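Local structure of putative acyl-[acyl-carrier-protein]--UDP-N-acetylglucosamine O-acyltransferase (Bacteroides fragilis, 4R36) at residues P30-G35 against V44-N49; V50-N55 against A62-G67; I100-L105 against V124-L129; I159-A164 against F175-G180; I194-I199 against V263-N268. The protein probably transfers an acyl chain from acyl carrier protein to a sugar hydroxyl of UDP-N-acetylglucosamine, the first step of lipid A synthesis in this enzyme family. One frame throughout, in Å; residues are numbered along the deposited sequence.

Contact 1. Residues P30-G35 against V44-N49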
# COMPACT_ATOMS: atom_id res chain seq x y z
N PRO A 30 1.89 -33.71 3.09
CA PRO A 30 1.58 -34.90 2.32
C PRO A 30 0.12 -35.00 1.91
O PRO A 30 -0.13 -35.61 0.94
CB PRO A 30 2.01 -36.10 3.26
CG PRO A 30 2.34 -35.53 4.55
CD PRO A 30 2.54 -34.03 4.40
N GLU A 31 -0.81 -34.36 2.61
CA GLU A 31 -2.23 -34.39 2.24
C GLU A 31 -2.63 -33.41 1.14
O GLU A 31 -3.73 -33.50 0.64
CB GLU A 31 -3.10 -34.12 3.47
CG GLU A 31 -3.15 -35.27 4.51
CD GLU A 31 -3.83 -34.83 5.82
OE1 GLU A 31 -4.69 -33.90 5.82
OE2 GLU A 31 -3.46 -35.36 6.88
N ALA A 32 -1.76 -32.50 0.74
CA ALA A 32 -2.11 -31.48 -0.31
C ALA A 32 -2.30 -32.24 -1.60
O ALA A 32 -1.53 -33.18 -1.88
CB ALA A 32 -0.98 -30.46 -0.45
N LYS A 33 -3.34 -31.90 -2.34
CA LYS A 33 -3.61 -32.45 -3.66
C LYS A 33 -3.09 -31.54 -4.69
O LYS A 33 -3.52 -30.36 -4.74
CB LYS A 33 -5.10 -32.66 -3.87
CG LYS A 33 -5.59 -33.75 -2.96
CD LYS A 33 -7.07 -33.91 -2.80
CE LYS A 33 -7.30 -34.71 -1.54
NZ LYS A 33 -8.73 -34.82 -1.16
N ILE A 34 -2.20 -32.06 -5.53
CA ILE A 34 -1.45 -31.28 -6.50
C ILE A 34 -1.54 -31.92 -7.87
O ILE A 34 -1.32 -33.10 -8.01
CB ILE A 34 0.02 -31.11 -6.04
CG1 ILE A 34 0.02 -30.30 -4.73
CG2 ILE A 34 0.84 -30.40 -7.11
CD1 ILE A 34 1.33 -29.93 -4.19
N GLY A 35 -1.88 -31.14 -8.88
CA GLY A 35 -2.11 -31.67 -10.19
C GLY A 35 -0.82 -31.91 -10.96
O GLY A 35 0.24 -31.88 -10.39
N VAL A 44 8.51 -22.41 -0.88
CA VAL A 44 7.08 -22.43 -0.94
C VAL A 44 6.58 -23.31 0.18
O VAL A 44 7.12 -24.41 0.46
CB VAL A 44 6.60 -22.96 -2.31
CG1 VAL A 44 5.10 -23.20 -2.31
CG2 VAL A 44 6.98 -22.02 -3.41
N TYR A 45 5.52 -22.83 0.84
CA TYR A 45 4.88 -23.53 1.93
C TYR A 45 3.47 -23.86 1.55
O TYR A 45 2.69 -22.96 1.23
CB TYR A 45 4.89 -22.70 3.18
CG TYR A 45 4.08 -23.30 4.30
CD1 TYR A 45 2.71 -23.03 4.45
CD2 TYR A 45 4.66 -24.14 5.21
CE1 TYR A 45 1.97 -23.58 5.49
CE2 TYR A 45 3.93 -24.73 6.23
CZ TYR A 45 2.59 -24.47 6.37
OH TYR A 45 1.92 -25.02 7.44
N ILE A 46 3.17 -25.14 1.46
CA ILE A 46 1.83 -25.66 1.10
C ILE A 46 1.33 -26.54 2.22
O ILE A 46 1.98 -27.56 2.58
CB ILE A 46 1.84 -26.44 -0.21
CG1 ILE A 46 2.49 -25.63 -1.33
CG2 ILE A 46 0.44 -26.84 -0.57
CD1 ILE A 46 2.45 -26.23 -2.69
N ASP A 47 0.18 -26.16 2.75
CA ASP A 47 -0.51 -26.79 3.87
C ASP A 47 -1.35 -27.99 3.43
O ASP A 47 -1.57 -28.26 2.25
CB ASP A 47 -1.48 -25.75 4.41
CG ASP A 47 -1.44 -25.53 5.88
OD1 ASP A 47 -1.10 -26.43 6.67
OD2 ASP A 47 -1.95 -24.41 6.23
N ARG A 48 -1.88 -28.67 4.43
CA ARG A 48 -2.95 -29.61 4.23
C ARG A 48 -4.26 -28.90 3.89
O ARG A 48 -4.36 -27.66 4.03
CB ARG A 48 -3.07 -30.46 5.50
CG ARG A 48 -3.71 -29.74 6.65
CD ARG A 48 -3.65 -30.50 7.95
NE ARG A 48 -4.00 -29.57 9.00
CZ ARG A 48 -5.12 -29.60 9.71
NH1 ARG A 48 -6.05 -30.52 9.49
NH2 ARG A 48 -5.31 -28.71 10.64
N ASN A 49 -5.25 -29.66 3.41
CA ASN A 49 -6.55 -29.11 2.96
C ASN A 49 -6.30 -28.02 1.91
O ASN A 49 -6.88 -26.90 1.96
CB ASN A 49 -7.34 -28.56 4.13
CG ASN A 49 -8.74 -28.12 3.76
OD1 ASN A 49 -9.33 -28.62 2.84
ND2 ASN A 49 -9.21 -27.09 4.40
O HOH W 1 -5.87 -32.31 4.05
O HOH W 2 -5.90 -32.51 7.84

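Contact 2. Residues V50-N55 against A62-G67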
# COMPACT_ATOMS: atom_id res chain seq x y z
N VAL A 50 -5.47 -28.39 0.95
CA VAL A 50 -5.15 -27.57 -0.21
C VAL A 50 -5.42 -28.42 -1.45
O VAL A 50 -5.05 -29.63 -1.48
CB VAL A 50 -3.68 -27.10 -0.17
CG1 VAL A 50 -3.23 -26.63 -1.55
CG2 VAL A 50 -3.44 -26.08 0.96
N VAL A 51 -6.03 -27.79 -2.46
CA VAL A 51 -6.16 -28.35 -3.79
C VAL A 51 -5.55 -27.41 -4.81
O VAL A 51 -5.90 -26.22 -4.85
CB VAL A 51 -7.62 -28.63 -4.13
CG1 VAL A 51 -7.78 -29.27 -5.49
CG2 VAL A 51 -8.21 -29.47 -2.99
N ILE A 52 -4.63 -27.94 -5.61
CA ILE A 52 -3.95 -27.24 -6.69
C ILE A 52 -4.11 -28.05 -7.97
O ILE A 52 -3.75 -29.27 -8.03
CB ILE A 52 -2.45 -27.03 -6.35
CG1 ILE A 52 -2.26 -26.08 -5.14
CG2 ILE A 52 -1.69 -26.52 -7.55
CD1 ILE A 52 -0.90 -26.16 -4.52
N GLY A 53 -4.58 -27.40 -9.02
CA GLY A 53 -4.84 -27.99 -10.34
C GLY A 53 -3.61 -28.20 -11.17
O GLY A 53 -2.50 -28.26 -10.64
N ASP A 54 -3.80 -28.29 -12.46
CA ASP A 54 -2.70 -28.55 -13.40
C ASP A 54 -2.06 -27.32 -13.92
O ASP A 54 -2.67 -26.25 -13.96
CB ASP A 54 -3.22 -29.31 -14.61
CG ASP A 54 -3.84 -30.67 -14.23
OD1 ASP A 54 -3.49 -31.28 -13.18
OD2 ASP A 54 -4.73 -31.06 -15.00
N ASN A 55 -0.82 -27.46 -14.36
CA ASN A 55 -0.12 -26.38 -15.14
C ASN A 55 0.03 -25.07 -14.31
O ASN A 55 -0.15 -24.00 -14.83
CB ASN A 55 -0.79 -26.07 -16.47
CG ASN A 55 -1.00 -27.31 -17.34
OD1 ASN A 55 -0.11 -28.11 -17.47
ND2 ASN A 55 -2.13 -27.44 -17.93
N ALA A 62 6.23 -18.32 -1.72
CA ALA A 62 4.80 -18.14 -1.72
C ALA A 62 4.23 -19.08 -0.67
O ALA A 62 4.88 -20.11 -0.35
CB ALA A 62 4.22 -18.42 -3.09
N ASN A 63 3.02 -18.77 -0.18
CA ASN A 63 2.36 -19.52 0.87
C ASN A 63 0.94 -19.90 0.44
O ASN A 63 0.13 -19.00 0.09
CB ASN A 63 2.32 -18.74 2.15
CG ASN A 63 3.70 -18.19 2.55
OD1 ASN A 63 4.20 -17.11 2.09
ND2 ASN A 63 4.25 -18.85 3.41
N ILE A 64 0.64 -21.20 0.40
CA ILE A 64 -0.67 -21.70 0.06
C ILE A 64 -1.20 -22.42 1.29
O ILE A 64 -0.75 -23.57 1.67
CB ILE A 64 -0.62 -22.67 -1.14
CG1 ILE A 64 0.25 -22.18 -2.29
CG2 ILE A 64 -2.05 -23.01 -1.65
CD1 ILE A 64 -0.27 -20.93 -2.96
N LEU A 65 -2.16 -21.77 1.96
CA LEU A 65 -2.59 -22.22 3.28
C LEU A 65 -3.91 -23.02 3.29
O LEU A 65 -4.66 -23.09 2.29
CB LEU A 65 -2.70 -20.99 4.20
CG LEU A 65 -1.50 -20.04 4.30
CD1 LEU A 65 -1.87 -18.91 5.28
CD2 LEU A 65 -0.27 -20.79 4.77
N TYR A 66 -4.13 -23.65 4.43
CA TYR A 66 -5.30 -24.44 4.72
C TYR A 66 -6.56 -23.78 4.15
O TYR A 66 -6.91 -22.63 4.51
CB TYR A 66 -5.40 -24.52 6.25
CG TYR A 66 -6.53 -25.34 6.77
CD1 TYR A 66 -7.78 -24.78 6.97
CD2 TYR A 66 -6.34 -26.70 7.11
CE1 TYR A 66 -8.82 -25.54 7.49
CE2 TYR A 66 -7.40 -27.46 7.62
CZ TYR A 66 -8.62 -26.90 7.79
OH TYR A 66 -9.67 -27.63 8.29
N GLY A 67 -7.22 -24.50 3.24
CA GLY A 67 -8.45 -24.05 2.67
C GLY A 67 -8.31 -23.50 1.26
O GLY A 67 -9.30 -23.07 0.68

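Contact 3. Residues I100-L105 against V124-L129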
# COMPACT_ATOMS: atom_id res chain seq x y z
N ILE A 100 -9.02 -19.60 -6.26
CA ILE A 100 -8.81 -18.95 -7.56
C ILE A 100 -9.07 -19.97 -8.63
O ILE A 100 -8.88 -21.18 -8.42
CB ILE A 100 -7.39 -18.31 -7.71
CG1 ILE A 100 -6.32 -19.34 -8.05
CG2 ILE A 100 -7.03 -17.50 -6.48
CD1 ILE A 100 -4.95 -18.76 -8.21
N GLY A 101 -9.49 -19.47 -9.80
CA GLY A 101 -9.82 -20.30 -10.99
C GLY A 101 -8.60 -20.61 -11.83
O GLY A 101 -7.61 -21.14 -11.32
N ASP A 102 -8.70 -20.28 -13.10
CA ASP A 102 -7.69 -20.60 -14.10
C ASP A 102 -7.03 -19.41 -14.69
O ASP A 102 -7.69 -18.33 -14.88
CB ASP A 102 -8.31 -21.37 -15.28
CG ASP A 102 -9.07 -22.63 -14.85
OD1 ASP A 102 -8.73 -23.27 -13.86
OD2 ASP A 102 -10.03 -22.94 -15.55
N ASN A 103 -5.76 -19.60 -15.04
CA ASN A 103 -5.06 -18.65 -15.82
C ASN A 103 -4.94 -17.27 -15.15
O ASN A 103 -4.87 -16.26 -15.84
CB ASN A 103 -5.70 -18.49 -17.21
CG ASN A 103 -5.94 -19.81 -17.91
OD1 ASN A 103 -7.03 -20.09 -18.42
ND2 ASN A 103 -4.95 -20.64 -17.89
N ASN A 104 -4.78 -17.21 -13.84
CA ASN A 104 -4.63 -15.92 -13.17
C ASN A 104 -3.17 -15.65 -12.96
O ASN A 104 -2.37 -16.59 -12.79
CB ASN A 104 -5.30 -15.98 -11.81
CG ASN A 104 -6.81 -16.13 -11.91
OD1 ASN A 104 -7.50 -15.20 -12.31
ND2 ASN A 104 -7.35 -17.34 -11.60
N LEU A 105 -2.87 -14.37 -12.83
CA LEU A 105 -1.57 -13.89 -12.47
C LEU A 105 -1.69 -13.25 -11.11
O LEU A 105 -2.32 -12.21 -10.99
CB LEU A 105 -1.07 -12.89 -13.51
CG LEU A 105 -0.98 -13.46 -14.95
CD1 LEU A 105 -0.75 -12.37 -15.97
CD2 LEU A 105 0.11 -14.51 -15.01
N VAL A 124 -11.97 -15.97 -6.53
CA VAL A 124 -11.45 -15.28 -7.70
C VAL A 124 -11.62 -16.21 -8.91
O VAL A 124 -11.37 -17.41 -8.80
CB VAL A 124 -9.97 -14.99 -7.52
CG1 VAL A 124 -9.34 -14.38 -8.77
CG2 VAL A 124 -9.73 -14.02 -6.38
N GLY A 125 -12.16 -15.67 -10.01
CA GLY A 125 -12.46 -16.40 -11.26
C GLY A 125 -11.25 -16.70 -12.12
O GLY A 125 -10.20 -17.15 -11.61
N ASN A 126 -11.39 -16.43 -13.43
CA ASN A 126 -10.38 -16.83 -14.38
C ASN A 126 -9.75 -15.63 -15.08
O ASN A 126 -10.42 -14.60 -15.26
CB ASN A 126 -11.01 -17.71 -15.43
CG ASN A 126 -11.78 -18.86 -14.84
OD1 ASN A 126 -11.33 -19.57 -13.89
ND2 ASN A 126 -12.96 -19.07 -15.37
N ASN A 127 -8.49 -15.75 -15.49
CA ASN A 127 -7.89 -14.77 -16.41
C ASN A 127 -7.82 -13.36 -15.76
O ASN A 127 -7.96 -12.36 -16.47
CB ASN A 127 -8.61 -14.70 -17.77
CG ASN A 127 -8.82 -16.09 -18.38
OD1 ASN A 127 -7.90 -16.74 -18.69
ND2 ASN A 127 -10.02 -16.49 -18.57
N ASN A 128 -7.55 -13.31 -14.47
CA ASN A 128 -7.33 -12.05 -13.81
C ASN A 128 -5.89 -11.77 -13.61
O ASN A 128 -5.08 -12.69 -13.41
CB ASN A 128 -8.02 -12.09 -12.47
CG ASN A 128 -9.51 -12.31 -12.61
OD1 ASN A 128 -10.27 -11.39 -13.06
ND2 ASN A 128 -9.95 -13.50 -12.17
N LEU A 129 -5.57 -10.49 -13.55
CA LEU A 129 -4.28 -10.01 -13.06
C LEU A 129 -4.47 -9.22 -11.77
O LEU A 129 -5.10 -8.17 -11.75
CB LEU A 129 -3.64 -9.13 -14.10
CG LEU A 129 -2.42 -8.34 -13.73
CD1 LEU A 129 -1.31 -9.20 -13.13
CD2 LEU A 129 -1.90 -7.50 -14.88

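Contact 4. Residues I159-A164 against F175-G180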
# COMPACT_ATOMS: atom_id res chain seq x y z
N ILE A 159 -18.04 -7.57 -4.56
CA ILE A 159 -18.23 -8.23 -5.80
C ILE A 159 -17.64 -7.41 -6.93
O ILE A 159 -17.94 -6.22 -7.10
CB ILE A 159 -19.71 -8.52 -6.10
CG1 ILE A 159 -20.30 -9.44 -5.01
CG2 ILE A 159 -19.91 -9.10 -7.53
CD1 ILE A 159 -21.83 -9.56 -5.18
N ILE A 160 -16.83 -8.05 -7.77
CA ILE A 160 -16.30 -7.41 -8.96
C ILE A 160 -16.79 -8.26 -10.15
O ILE A 160 -16.53 -9.47 -10.22
CB ILE A 160 -14.77 -7.32 -9.03
CG1 ILE A 160 -14.06 -6.83 -7.78
CG2 ILE A 160 -14.28 -6.64 -10.34
CD1 ILE A 160 -14.30 -5.48 -7.35
N ASP A 161 -17.50 -7.60 -11.05
CA ASP A 161 -18.03 -8.24 -12.27
C ASP A 161 -16.90 -8.41 -13.31
O ASP A 161 -15.84 -7.83 -13.19
CB ASP A 161 -19.18 -7.45 -12.88
CG ASP A 161 -20.44 -7.41 -12.03
OD1 ASP A 161 -20.47 -7.84 -10.84
OD2 ASP A 161 -21.47 -6.84 -12.52
N ASP A 162 -17.17 -9.13 -14.38
CA ASP A 162 -16.14 -9.38 -15.36
C ASP A 162 -15.58 -8.15 -16.06
O ASP A 162 -16.29 -7.16 -16.35
CB ASP A 162 -16.69 -10.32 -16.42
CG ASP A 162 -17.00 -11.72 -15.85
OD1 ASP A 162 -16.71 -12.04 -14.64
OD2 ASP A 162 -17.67 -12.49 -16.60
N ASN A 163 -14.34 -8.24 -16.43
CA ASN A 163 -13.69 -7.25 -17.30
C ASN A 163 -13.44 -5.85 -16.72
O ASN A 163 -13.33 -4.89 -17.45
CB ASN A 163 -14.38 -7.13 -18.68
CG ASN A 163 -14.69 -8.47 -19.30
OD1 ASN A 163 -15.83 -8.82 -19.55
ND2 ASN A 163 -13.67 -9.24 -19.46
N ALA A 164 -13.35 -5.73 -15.42
CA ALA A 164 -13.16 -4.45 -14.80
C ALA A 164 -11.67 -4.16 -14.77
O ALA A 164 -10.86 -5.07 -14.74
CB ALA A 164 -13.70 -4.50 -13.35
N PHE A 175 -18.98 -4.88 1.04
CA PHE A 175 -20.29 -5.09 0.45
C PHE A 175 -20.52 -4.28 -0.86
O PHE A 175 -21.66 -4.22 -1.35
CB PHE A 175 -21.47 -4.75 1.42
CG PHE A 175 -21.39 -5.42 2.76
CD1 PHE A 175 -21.58 -6.79 2.87
CD2 PHE A 175 -21.15 -4.68 3.90
CE1 PHE A 175 -21.52 -7.44 4.13
CE2 PHE A 175 -21.05 -5.32 5.17
CZ PHE A 175 -21.25 -6.70 5.27
N CYS A 176 -19.52 -3.59 -1.36
CA CYS A 176 -19.71 -2.88 -2.64
C CYS A 176 -19.58 -3.78 -3.85
O CYS A 176 -18.99 -4.87 -3.78
CB CYS A 176 -18.72 -1.72 -2.75
SG CYS A 176 -19.22 -0.44 -1.53
N ARG A 177 -20.11 -3.31 -4.97
CA ARG A 177 -20.04 -4.02 -6.21
C ARG A 177 -19.58 -3.09 -7.33
O ARG A 177 -19.99 -1.92 -7.40
CB ARG A 177 -21.45 -4.59 -6.56
CG ARG A 177 -21.39 -5.37 -7.84
CD ARG A 177 -22.69 -6.14 -8.07
NE ARG A 177 -22.74 -6.81 -9.35
CZ ARG A 177 -23.85 -7.22 -9.93
NH1 ARG A 177 -25.06 -7.10 -9.30
NH2 ARG A 177 -23.75 -7.76 -11.15
N VAL A 178 -18.69 -3.62 -8.18
CA VAL A 178 -18.17 -2.96 -9.37
C VAL A 178 -18.64 -3.71 -10.62
O VAL A 178 -18.41 -4.93 -10.80
CB VAL A 178 -16.62 -2.92 -9.36
CG1 VAL A 178 -16.03 -2.34 -10.63
CG2 VAL A 178 -16.12 -2.15 -8.14
N GLY A 179 -19.26 -2.97 -11.53
CA GLY A 179 -19.81 -3.52 -12.78
C GLY A 179 -18.73 -3.75 -13.79
O GLY A 179 -17.57 -3.29 -13.65
N GLY A 180 -19.09 -4.55 -14.80
CA GLY A 180 -18.14 -4.82 -15.86
C GLY A 180 -17.67 -3.63 -16.61
O GLY A 180 -18.42 -2.64 -16.75

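Contact 5. Residues I194-I199 against V263-N268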
# COMPACT_ATOMS: atom_id res chain seq x y z
N ILE A 194 -20.44 0.84 -8.31
CA ILE A 194 -20.00 1.47 -9.55
C ILE A 194 -20.62 0.78 -10.75
O ILE A 194 -20.31 -0.38 -11.01
CB ILE A 194 -18.50 1.48 -9.67
CG1 ILE A 194 -17.91 2.18 -8.42
CG2 ILE A 194 -18.05 2.21 -10.92
CD1 ILE A 194 -16.43 2.29 -8.47
N PRO A 195 -21.48 1.49 -11.48
CA PRO A 195 -22.24 0.80 -12.53
C PRO A 195 -21.37 0.52 -13.76
O PRO A 195 -20.31 1.17 -13.95
CB PRO A 195 -23.41 1.78 -12.82
CG PRO A 195 -22.79 3.10 -12.53
CD PRO A 195 -21.89 2.88 -11.34
N PRO A 196 -21.82 -0.39 -14.64
CA PRO A 196 -20.93 -0.90 -15.70
C PRO A 196 -20.54 0.10 -16.76
O PRO A 196 -21.30 1.06 -16.98
CB PRO A 196 -21.70 -2.04 -16.30
CG PRO A 196 -23.08 -1.85 -15.85
CD PRO A 196 -23.05 -1.16 -14.53
N TYR A 197 -19.36 -0.07 -17.35
CA TYR A 197 -18.87 0.69 -18.49
C TYR A 197 -18.31 2.11 -18.18
O TYR A 197 -17.91 2.80 -19.10
CB TYR A 197 -19.97 0.82 -19.59
CG TYR A 197 -20.58 -0.47 -19.97
CD1 TYR A 197 -19.84 -1.44 -20.61
CD2 TYR A 197 -21.93 -0.69 -19.76
CE1 TYR A 197 -20.40 -2.66 -20.96
CE2 TYR A 197 -22.51 -1.93 -20.07
CZ TYR A 197 -21.74 -2.87 -20.72
OH TYR A 197 -22.27 -4.08 -20.97
N ILE A 198 -18.37 2.58 -16.93
CA ILE A 198 -17.97 3.96 -16.63
C ILE A 198 -16.52 4.10 -16.18
O ILE A 198 -15.88 3.11 -15.79
CB ILE A 198 -18.90 4.65 -15.61
CG1 ILE A 198 -18.73 4.15 -14.18
CG2 ILE A 198 -20.35 4.51 -16.04
CD1 ILE A 198 -19.27 5.09 -13.13
N ILE A 199 -16.03 5.32 -16.28
CA ILE A 199 -14.84 5.75 -15.57
C ILE A 199 -15.25 6.38 -14.26
O ILE A 199 -16.15 7.25 -14.20
CB ILE A 199 -14.02 6.73 -16.39
CG1 ILE A 199 -13.64 6.14 -17.77
CG2 ILE A 199 -12.76 7.18 -15.64
CD1 ILE A 199 -13.01 7.15 -18.70
N VAL A 263 -29.19 -0.92 -16.66
CA VAL A 263 -30.46 -0.73 -15.94
C VAL A 263 -30.65 -1.69 -14.77
O VAL A 263 -30.97 -1.31 -13.66
CB VAL A 263 -31.66 -0.75 -16.93
CG1 VAL A 263 -32.96 -0.81 -16.18
CG2 VAL A 263 -31.57 0.45 -17.86
N ASP A 264 -30.45 -2.96 -15.01
CA ASP A 264 -30.62 -3.95 -13.99
C ASP A 264 -29.63 -3.71 -12.82
O ASP A 264 -30.02 -3.84 -11.65
CB ASP A 264 -30.29 -5.33 -14.57
CG ASP A 264 -30.80 -6.46 -13.68
OD1 ASP A 264 -32.02 -6.73 -13.67
OD2 ASP A 264 -30.03 -7.02 -12.90
N PHE A 265 -28.36 -3.46 -13.17
CA PHE A 265 -27.36 -3.21 -12.18
C PHE A 265 -27.78 -2.06 -11.22
O PHE A 265 -27.79 -2.22 -10.01
CB PHE A 265 -26.02 -2.84 -12.82
CG PHE A 265 -24.89 -2.70 -11.81
CD1 PHE A 265 -24.77 -1.57 -11.04
CD2 PHE A 265 -23.92 -3.67 -11.68
CE1 PHE A 265 -23.72 -1.41 -10.12
CE2 PHE A 265 -22.87 -3.53 -10.78
CZ PHE A 265 -22.75 -2.39 -10.02
N ILE A 266 -28.22 -0.93 -11.79
CA ILE A 266 -28.59 0.22 -10.97
C ILE A 266 -29.89 -0.05 -10.21
O ILE A 266 -29.99 0.25 -9.00
CB ILE A 266 -28.68 1.48 -11.80
CG1 ILE A 266 -27.28 1.75 -12.42
CG2 ILE A 266 -29.23 2.65 -11.01
CD1 ILE A 266 -27.27 2.75 -13.54
N ARG A 267 -30.87 -0.57 -10.92
CA ARG A 267 -32.16 -0.82 -10.34
C ARG A 267 -32.05 -1.74 -9.13
O ARG A 267 -32.71 -1.53 -8.11
CB ARG A 267 -33.08 -1.46 -11.41
CG ARG A 267 -34.48 -1.60 -10.91
CD ARG A 267 -35.41 -1.95 -12.07
NE ARG A 267 -35.81 -0.77 -12.82
CZ ARG A 267 -36.13 -0.77 -14.11
NH1 ARG A 267 -36.01 -1.86 -14.83
NH2 ARG A 267 -36.52 0.38 -14.70
N ASN A 268 -31.18 -2.72 -9.17
CA ASN A 268 -31.08 -3.65 -8.03
C ASN A 268 -29.89 -3.39 -7.11
O ASN A 268 -29.52 -4.24 -6.30
CB ASN A 268 -31.04 -5.10 -8.56
CG ASN A 268 -32.30 -5.42 -9.36
OD1 ASN A 268 -32.30 -5.67 -10.58
ND2 ASN A 268 -33.36 -5.15 -8.73

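Contact 1. Residues P30-G35 against V44-N49
Ala-32 sits over the turn that follows strand 45-46, its methyl group 3.5 Å from the carbonyl O of Asp-47 and 3.9 Å from CG2 of Ile-46. The Ala-32 methyl covers this buried oxygen, which has no polar partner in the model. Beside this apolar patch, Glu-31 and Arg-48 run side by side in the same direction. OE1 of Glu-31 lies 3.8 Å from CB of Arg-48, while the carboxylate and guanidinium planes stand nearly perpendicular, 89° apart. The two segments belong to different faces of the left-handed parallel beta-helix, near its N-terminal end, and one further face, carrying strand 39-40, lies between them along the chain. The opposite charges of Glu-31 and Arg-48 do not meet directly: a water placed at the edge of the Arg-48 guanidinium, in its plane, accepts from NH1 at 2.6 Å and donates to Glu-31 OE1 at 2.7 Å. A second water donates to the same OE1 and accepts from the backbone N of Asn-49. Inside the coil, Ile-34 and Ile-46 reach toward each other tip to tip, CD1 to CD1 at 4.1 Å, with Ile-40 of strand 39-40 touching both side chains.

Contact 2. Residues V50-N55 against A62-G67
Apolar packing joins Val-50 to Ile-64, whose side chains cross at about a right angle with Val-50 CG1 3.8 Å from Ile-64 CG2. In both residues the touching methyl is the branch opposite the backbone N across the first torsion (chi1 162° for Val-50 CG1). Ile-52 adds a looser contact, its CD1 lying 4.4 Å from the same CG2 of Ile-64. These residues face the interior of the left-handed beta-helix, where strands 51-52 and 63-64 belong to different parallel sheets and meet through side chains within a hexapeptide-repeat region. Ile-70 of strand 68-70 touches both isoleucines, and Ile-82 extends the packing from Ile-64 into the next coil. The second kind of contact is methyl against backbone: Val-50 CG2 lies 3.5 Å from Leu-65 O. The same Val-50 CG2 is 3.7 Å from Ile-64 O. The Leu-65 oxygen accepts a hydrogen bond from the Ser-68 hydroxyl, while the Leu-65 side chain packs on Met-59 of a second subunit.

Contact 3. Residues I100-L105 against V124-L129
The amides of Asn-104 and Asn-128 lie side by side and nearly coplanar, their planes 4° apart. Asn-104 OD1 accepts both from Asn-128 ND2 at 3.0 Å and from Asn-128 N at 2.9 Å, each donor tilted from the carbonyl plane. At the other end, Asn-104 ND2 donates in its own amide plane to Gly-125 O at 2.9 Å. The Asp-102 carboxylate and Asn-126 amide also run alongside, their planes 13° apart; Asn-126 OD1 takes the backbone N-H of Asp-102 at 2.8 Å, while Asp-102 OD1 is hydrogen-bonded to Asn-72 N. Backbone bonds from Asn-127 N to Asp-102 O and from Leu-105 N to Asn-128 O keep these stacked corners of successive beta-helix coils in parallel register. Asn-127, left-handed in backbone like Asn-103, also lines a pocket holding 2-(2-methoxyethoxy)ethanol, probably from the crystallisation liquor. Asn-128 repeats the pattern onward, its OD1 bonded to Cys-146 N and its ND2 to Gly-143 O. Bonded at both ends, the Asn-104 and Asn-128 amides are fixed in rotation and pass the bonding from coil to coil.

Contact 4. Residues I159-A164 against F175-G180
Arg-177 grips the carboxylate of Asp-161 side-on with two nitrogens in a salt bridge. NE reaches the syn lone pair of OD1 at 2.9 Å, and NH2 meets OD2 at 2.8 Å, also on its syn side but 24° out of the carboxylate plane. An extended chain, with CG anti to the backbone N (chi1 -178°), carries the guanidinium past Ile-159, whose CB lies 4.0 Å from Arg-177 CG. Beneath, parallel strands 159-160 and 177-178 of one beta-helix face are joined by bonds from Ile-159 N to Cys-176 O, Val-178 N to Ile-159 O and Asp-161 N to Val-178 O. On the inner face Ile-160 and Val-178 point the same way, CD1 to CG2 at 3.9 Å. Farther out, the Tyr-261 hydroxyl bonds both Asp-161 OD2 and Gly-180 N, and Phe-265 of helix 257-267 touches both charged side chains. Held by two arginine nitrogens and a tyrosine hydroxyl, the aspartate is probably kept ionised and couples the last coils to the C-terminal helices.

Contact 5. Residues I194-I199 against V263-N268
The backbone of 194-199 makes a type II beta turn from Pro-195 to Ile-198 and approaches the end of helix 257-267, where the alpha carbons of Pro-195 and Phe-265 come within 6.5 Å. Phe-265 carries the contact. A first torsion of -174° swings its ring away from the backbone N and out toward the two prolines. Pro-196 CD lies over one face, 4.0 Å from the ring centroid and 24° off the normal, giving a CH-pi contact displaced toward the CG end of the ring, where CD to CG is 3.6 Å. The proline and phenylalanine side chains slide past each other in opposite directions. Farther along the ring, CE1 lies 3.6 Å from the alpha carbon of Pro-195, and CZ comes 3.3 Å from the carbonyl O of Ile-194; both approaches are oblique to the ring. Pro-195 also uses CB to touch the next helical residue, meeting Ile-266 CG1 at 3.9 Å. The contact is mainly apolar, the prolines meeting the side chains of Phe-265 and Ile-266. Tyr-232 and Tyr-236 of helix 222-237 pack on Pro-195, and the Tyr-232 hydroxyl is hydrogen-bonded to Pro-196 O. Ile-266 touches Thr-242 of helix 242-252, while the turn itself leads into strand 198-201, so the contact seats the C-terminal helical domain against the end of the beta-helix.

From the N terminus the five contacts follow in series, none nesting within or crossing another. Contact 1 closes a short loop between two faces of an early coil, and contact 2 does likewise one coil later; they adjoin through Lys-33 O to Ile-52 N and Asn-49 O to Gly-67 N, both probable hydrogen bonds. Contact 3 joins equivalent corners of successive coils across a longer loop, its centre about 14 Å from that of contact 2. Contact 4 pairs the last two strands of the sheet that also holds 33-34 and 51-52. Contact 5 closes the longest loop, with 63 residues between its segments, bringing the final helix back to the beta-helix beside contact 4, where Gly-180 O and Tyr-197 N form a probable hydrogen bond.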